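Local coordinates for Alpha/beta hydrolase fold-3 domain protein (Sulfolobus islandicus, PDB 5LK6) that probably hydrolyses carboxylic ester bonds as a thermostable lipase-like carboxylesterase of the alpha/beta hydrolase fold, at residues A[2-15]-A[271-285]. Numbering follows the deposited sequence.
Sequences PLDPRIKELLESGF and NVIHGFLSFFPLIEQ
Asp4 and Gln285 meet through their polar ends, with the carboxylate and amide planes turned 67° apart. Gln285 NE2 donates to the anti lone pair of Asp4 OD2 over 3.2 Å. A water gives one hydrogen to Asp4 OD2 and the other to Gln285 OE1, so the amide is tied to the carboxylate at both ends. With CG of Asp4 anti to the backbone N (chi1 -179°), the carboxylate sits between the start of the helix and Gln285. The other oxygen, OD1, caps helix 5-12 by accepting from Arg6 N, and it also takes Arg6 NE in a salt bridge on its syn lone pair. Each oxygen of this buried carboxylate thus receives two hydrogens. The backbone joins here too: Asp4 N donates to Asn271 O at 2.8 Å. Asn271 ND2 donates a hydrogen bond to Pro2 O at 3.0 Å.

The N-terminal helix here covers the loop that carries His274, the probable histidine of a Ser-His-Asp triad with Ser151 and Asp244, as in alpha/beta hydrolases. Ile7 packs beside that loop. The CG1 branch of Ile7 is extended, and its CD1 touches Val272 CG1 at 3.6 Å and Ile283 CG2, while CG2 meets Ile273 CG2. Leu3 CD1 reaches the same methyl of Ile273.

Past the helix, Phe15 points its CZ over the centre of the Phe279 ring in a T-shaped stack, planes at 89° and centroids 5.0 Å apart. Ser278 CB covers the opposite face of Phe279. Leu34 of helix 24-36 touches both phenylalanine side chains.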
loop_
_atom_site.group_PDB
_atom_site.type_symbol
_atom_site.label_atom_id
_atom_site.label_comp_id
_atom_site.label_asym_id
_atom_site.label_seq_id
_atom_site.Cartn_x
_atom_site.Cartn_y
_atom_site.Cartn_z
ATOM N N PRO A 2 -14.596 5.056 9.512
ATOM C CA PRO A 2 -14.776 6.503 9.267
ATOM C C PRO A 2 -13.520 7.205 8.742
ATOM O O PRO A 2 -12.425 6.651 8.736
ATOM C CB PRO A 2 -15.159 7.091 10.663
ATOM C CG PRO A 2 -15.021 5.976 11.630
ATOM C CD PRO A 2 -15.061 4.678 10.855
ATOM N N LEU A 3 -13.716 8.454 8.361
ATOM C CA LEU A 3 -12.647 9.315 7.950
ATOM C C LEU A 3 -11.569 9.407 9.014
ATOM O O LEU A 3 -11.856 9.395 10.181
ATOM C CB LEU A 3 -13.261 10.687 7.709
ATOM C CG LEU A 3 -12.922 11.564 6.498
ATOM C CD1 LEU A 3 -12.381 10.885 5.215
ATOM C CD2 LEU A 3 -14.176 12.395 6.248
ATOM N N ASP A 4 -10.313 9.507 8.622
ATOM C CA ASP A 4 -9.281 9.892 9.574
ATOM C C ASP A 4 -9.723 11.201 10.237
ATOM O O ASP A 4 -10.083 12.124 9.562
ATOM C CB ASP A 4 -7.928 10.047 8.868
ATOM C CG ASP A 4 -6.789 10.417 9.824
ATOM O OD1 ASP A 4 -7.092 10.938 10.931
ATOM O OD2 ASP A 4 -5.596 10.204 9.450
ATOM N N PRO A 5 -9.757 11.261 11.563
ATOM C CA PRO A 5 -10.037 12.553 12.233
ATOM C C PRO A 5 -9.271 13.762 11.720
ATOM O O PRO A 5 -9.863 14.812 11.621
ATOM C CB PRO A 5 -9.659 12.261 13.687
ATOM C CG PRO A 5 -10.177 10.838 13.844
ATOM C CD PRO A 5 -9.841 10.143 12.539
ATOM N N ARG A 6 -7.992 13.613 11.393
ATOM C CA ARG A 6 -7.188 14.738 10.909
ATOM C C ARG A 6 -7.872 15.340 9.644
ATOM O O ARG A 6 -7.810 16.542 9.397
ATOM C CB ARG A 6 -5.749 14.281 10.595
ATOM C CG ARG A 6 -4.774 14.132 11.767
ATOM C CD ARG A 6 -3.807 12.896 11.756
ATOM N NE ARG A 6 -4.413 11.755 12.497
ATOM C CZ ARG A 6 -4.036 11.230 13.688
ATOM N NH1 ARG A 6 -2.933 11.669 14.346
ATOM N NH2 ARG A 6 -4.801 10.220 14.239
ATOM N N ILE A 7 -8.490 14.482 8.834
ATOM C CA ILE A 7 -9.072 14.882 7.556
ATOM C C ILE A 7 -10.465 15.487 7.775
ATOM O O ILE A 7 -10.831 16.420 7.089
ATOM C CB ILE A 7 -9.106 13.696 6.553
ATOM C CG1 ILE A 7 -7.672 13.124 6.325
ATOM C CG2 ILE A 7 -9.783 14.113 5.244
ATOM C CD1 ILE A 7 -7.621 11.896 5.422
ATOM N N LYS A 8 -11.223 14.997 8.747
ATOM C CA LYS A 8 -12.463 15.656 9.156
ATOM C C LYS A 8 -12.196 17.087 9.673
ATOM O O LYS A 8 -12.871 17.996 9.258
ATOM C CB LYS A 8 -13.254 14.823 10.182
ATOM C CG LYS A 8 -14.759 15.034 10.091
ATOM C CD LYS A 8 -15.578 14.144 11.035
ATOM C CE LYS A 8 -15.960 14.908 12.317
ATOM N NZ LYS A 8 -16.464 14.104 13.479
ATOM N N GLU A 9 -11.216 17.268 10.558
ATOM C CA GLU A 9 -10.762 18.582 11.037
ATOM C C GLU A 9 -10.453 19.427 9.789
ATOM O O GLU A 9 -10.867 20.582 9.695
ATOM C CB GLU A 9 -9.481 18.481 11.899
ATOM C CG GLU A 9 -9.448 19.190 13.266
ATOM C CD GLU A 9 -9.500 18.211 14.491
ATOM O OE1 GLU A 9 -10.396 18.432 15.349
ATOM O OE2 GLU A 9 -8.686 17.224 14.619
ATOM N N LEU A 10 -9.732 18.839 8.836
ATOM C CA LEU A 10 -9.308 19.564 7.662
ATOM C C LEU A 10 -10.503 20.025 6.828
ATOM O O LEU A 10 -10.613 21.211 6.489
ATOM C CB LEU A 10 -8.401 18.714 6.811
ATOM C CG LEU A 10 -7.634 19.508 5.797
ATOM C CD1 LEU A 10 -6.675 20.434 6.533
ATOM C CD2 LEU A 10 -6.914 18.551 4.858
ATOM N N LEU A 11 -11.432 19.125 6.537
ATOM C CA LEU A 11 -12.595 19.540 5.765
ATOM C C LEU A 11 -13.466 20.563 6.516
ATOM O O LEU A 11 -14.024 21.489 5.899
ATOM C CB LEU A 11 -13.429 18.334 5.331
ATOM C CG LEU A 11 -12.727 17.291 4.463
ATOM C CD1 LEU A 11 -13.681 16.139 4.290
ATOM C CD2 LEU A 11 -12.341 17.871 3.129
ATOM N N GLU A 12 -13.580 20.392 7.830
ATOM C CA GLU A 12 -14.478 21.236 8.621
ATOM C C GLU A 12 -13.936 22.641 8.697
ATOM O O GLU A 12 -14.692 23.557 8.811
ATOM C CB GLU A 12 -14.794 20.651 10.017
ATOM C CG GLU A 12 -16.095 19.838 10.013
ATOM C CD GLU A 12 -16.188 18.730 11.079
ATOM O OE1 GLU A 12 -15.348 18.705 12.047
ATOM O OE2 GLU A 12 -17.131 17.873 10.923
ATOM N N SER A 13 -12.641 22.829 8.513
ATOM C CA SER A 13 -12.086 24.159 8.499
ATOM C C SER A 13 -12.055 24.788 7.103
ATOM O O SER A 13 -11.245 25.679 6.873
ATOM C CB SER A 13 -10.675 24.091 9.052
ATOM O OG SER A 13 -9.850 23.568 8.039
ATOM N N GLY A 14 -12.883 24.314 6.160
ATOM C CA GLY A 14 -12.979 24.910 4.811
ATOM C C GLY A 14 -11.917 24.617 3.751
ATOM O O GLY A 14 -11.835 25.321 2.715
ATOM N N PHE A 15 -11.129 23.580 3.961
ATOM C CA PHE A 15 -10.216 23.074 2.909
ATOM C C PHE A 15 -11.044 22.525 1.711
ATOM O O PHE A 15 -11.785 21.529 1.830
ATOM C CB PHE A 15 -9.296 22.027 3.520
ATOM C CG PHE A 15 -8.300 21.429 2.595
ATOM C CD1 PHE A 15 -7.036 22.008 2.458
ATOM C CD2 PHE A 15 -8.556 20.216 1.979
ATOM C CE1 PHE A 15 -6.084 21.437 1.635
ATOM C CE2 PHE A 15 -7.611 19.614 1.162
ATOM C CZ PHE A 15 -6.381 20.223 0.979
ATOM N N ASN A 271 -9.735 5.344 5.177
ATOM C CA ASN A 271 -9.880 6.532 5.999
ATOM C C ASN A 271 -9.532 7.889 5.299
ATOM O O ASN A 271 -9.487 8.904 5.990
ATOM C CB ASN A 271 -9.054 6.399 7.286
ATOM C CG ASN A 271 -9.088 4.989 7.879
ATOM O OD1 ASN A 271 -8.076 4.255 7.934
ATOM N ND2 ASN A 271 -10.249 4.608 8.323
ATOM N N VAL A 272 -9.301 7.895 3.974
ATOM C CA VAL A 272 -8.868 9.094 3.266
ATOM C C VAL A 272 -9.726 9.417 2.064
ATOM O O VAL A 272 -10.640 8.650 1.651
ATOM C CB VAL A 272 -7.393 9.026 2.797
ATOM C CG1 VAL A 272 -6.453 8.795 3.981
ATOM C CG2 VAL A 272 -7.203 7.988 1.710
ATOM N N ILE A 273 -9.425 10.575 1.503
ATOM C CA ILE A 273 -10.229 11.180 0.463
ATOM C C ILE A 273 -9.484 11.210 -0.858
ATOM O O ILE A 273 -8.284 10.993 -0.939
ATOM C CB ILE A 273 -10.620 12.603 0.841
ATOM C CG1 ILE A 273 -9.413 13.442 1.266
ATOM C CG2 ILE A 273 -11.612 12.567 1.985
ATOM C CD1 ILE A 273 -9.623 14.925 1.128
ATOM N N HIS A 274 -10.237 11.444 -1.902
ATOM C CA HIS A 274 -9.648 11.669 -3.208
ATOM C C HIS A 274 -8.588 12.746 -3.164
ATOM O O HIS A 274 -8.728 13.693 -2.472
ATOM C CB HIS A 274 -10.737 12.124 -4.170
ATOM C CG HIS A 274 -10.340 12.032 -5.600
ATOM N ND1 HIS A 274 -10.358 10.845 -6.298
ATOM C CD2 HIS A 274 -9.916 12.977 -6.462
ATOM C CE1 HIS A 274 -9.984 11.067 -7.537
ATOM N NE2 HIS A 274 -9.709 12.353 -7.662
ATOM N N GLY A 275 -7.534 12.604 -3.937
ATOM C CA GLY A 275 -6.505 13.653 -4.067
ATOM C C GLY A 275 -5.467 13.719 -2.947
ATOM O O GLY A 275 -4.651 14.632 -2.941
ATOM N N PHE A 276 -5.481 12.763 -2.025
ATOM C CA PHE A 276 -4.654 12.821 -0.845
ATOM C C PHE A 276 -3.115 12.864 -1.081
ATOM O O PHE A 276 -2.409 13.377 -0.235
ATOM C CB PHE A 276 -5.050 11.728 0.206
ATOM C CG PHE A 276 -4.634 10.305 -0.134
ATOM C CD1 PHE A 276 -5.357 9.534 -1.029
ATOM C CD2 PHE A 276 -3.567 9.710 0.522
ATOM C CE1 PHE A 276 -4.993 8.246 -1.323
ATOM C CE2 PHE A 276 -3.180 8.404 0.224
ATOM C CZ PHE A 276 -3.899 7.671 -0.711
ATOM N N LEU A 277 -2.600 12.330 -2.196
ATOM C CA LEU A 277 -1.169 12.453 -2.498
ATOM C C LEU A 277 -0.732 13.921 -2.738
ATOM O O LEU A 277 0.389 14.264 -2.426
ATOM C CB LEU A 277 -0.743 11.603 -3.708
ATOM C CG LEU A 277 -0.497 10.120 -3.414
ATOM C CD1 LEU A 277 -1.802 9.372 -3.189
ATOM C CD2 LEU A 277 0.319 9.487 -4.547
ATOM N N SER A 278 -1.615 14.763 -3.297
ATOM C CA SER A 278 -1.271 16.156 -3.552
ATOM C C SER A 278 -1.063 16.911 -2.211
ATOM O O SER A 278 -0.373 17.949 -2.170
ATOM C CB SER A 278 -2.330 16.843 -4.445
ATOM O OG SER A 278 -2.449 16.263 -5.736
ATOM N N PHE A 279 -1.639 16.373 -1.124
ATOM C CA PHE A 279 -1.618 17.018 0.185
ATOM C C PHE A 279 -0.929 16.151 1.195
ATOM O O PHE A 279 -1.295 16.132 2.391
ATOM C CB PHE A 279 -3.030 17.384 0.607
ATOM C CG PHE A 279 -3.775 18.012 -0.485
ATOM C CD1 PHE A 279 -3.328 19.176 -1.014
ATOM C CD2 PHE A 279 -4.856 17.361 -1.099
ATOM C CE1 PHE A 279 -3.989 19.743 -2.121
ATOM C CE2 PHE A 279 -5.528 17.920 -2.181
ATOM C CZ PHE A 279 -5.092 19.117 -2.694
ATOM N N PHE A 280 0.144 15.517 0.732
ATOM C CA PHE A 280 0.925 14.622 1.590
ATOM C C PHE A 280 1.467 15.240 2.887
ATOM O O PHE A 280 1.594 14.518 3.839
ATOM C CB PHE A 280 2.030 13.887 0.813
ATOM C CG PHE A 280 3.134 14.782 0.272
ATOM C CD1 PHE A 280 4.201 15.165 1.083
ATOM C CD2 PHE A 280 3.141 15.178 -1.064
ATOM C CE1 PHE A 280 5.227 15.966 0.567
ATOM C CE2 PHE A 280 4.146 15.969 -1.582
ATOM C CZ PHE A 280 5.188 16.374 -0.765
ATOM N N PRO A 281 1.756 16.565 2.943
ATOM C CA PRO A 281 2.191 17.109 4.240
ATOM C C PRO A 281 1.120 17.145 5.304
ATOM O O PRO A 281 1.435 17.024 6.463
ATOM C CB PRO A 281 2.649 18.540 3.913
ATOM C CG PRO A 281 2.795 18.596 2.450
ATOM C CD PRO A 281 1.803 17.612 1.904
ATOM N N LEU A 282 -0.128 17.320 4.910
ATOM C CA LEU A 282 -1.264 17.316 5.833
ATOM C C LEU A 282 -1.872 15.924 6.038
ATOM O O LEU A 282 -2.579 15.698 6.974
ATOM C CB LEU A 282 -2.363 18.215 5.250
ATOM C CG LEU A 282 -2.440 19.717 5.534
ATOM C CD1 LEU A 282 -1.121 20.300 6.029
ATOM C CD2 LEU A 282 -2.982 20.462 4.302
ATOM N N ILE A 283 -1.675 15.022 5.097
ATOM C CA ILE A 283 -2.332 13.713 5.106
ATOM C C ILE A 283 -1.197 12.704 4.959
ATOM O O ILE A 283 -0.813 12.360 3.839
ATOM C CB ILE A 283 -3.362 13.632 3.932
ATOM C CG1 ILE A 283 -4.424 14.697 4.090
ATOM C CG2 ILE A 283 -4.032 12.287 3.884
ATOM C CD1 ILE A 283 -5.523 14.670 3.032
ATOM N N GLU A 284 -0.627 12.307 6.091
ATOM C CA GLU A 284 0.537 11.409 6.163
ATOM C C GLU A 284 0.386 10.175 5.242
ATOM O O GLU A 284 1.355 9.721 4.648
ATOM C CB GLU A 284 0.859 11.052 7.675
ATOM C CG GLU A 284 1.798 9.839 8.056
ATOM C CD GLU A 284 3.329 10.155 8.180
ATOM O OE1 GLU A 284 3.712 11.347 7.930
ATOM O OE2 GLU A 284 4.159 9.214 8.528
ATOM N N GLN A 285 -0.818 9.659 5.065
ATOM C CA GLN A 285 -0.998 8.455 4.255
ATOM C C GLN A 285 -0.516 8.687 2.826
ATOM O O GLN A 285 -0.118 7.756 2.137
ATOM C CB GLN A 285 -2.469 7.975 4.214
ATOM C CG GLN A 285 -3.114 7.507 5.513
ATOM C CD GLN A 285 -3.747 8.616 6.283
ATOM O OE1 GLN A 285 -3.355 9.763 6.168
ATOM N NE2 GLN A 285 -4.700 8.282 7.120
HETATM O O HOH W 1 -4.264 11.940 7.908
#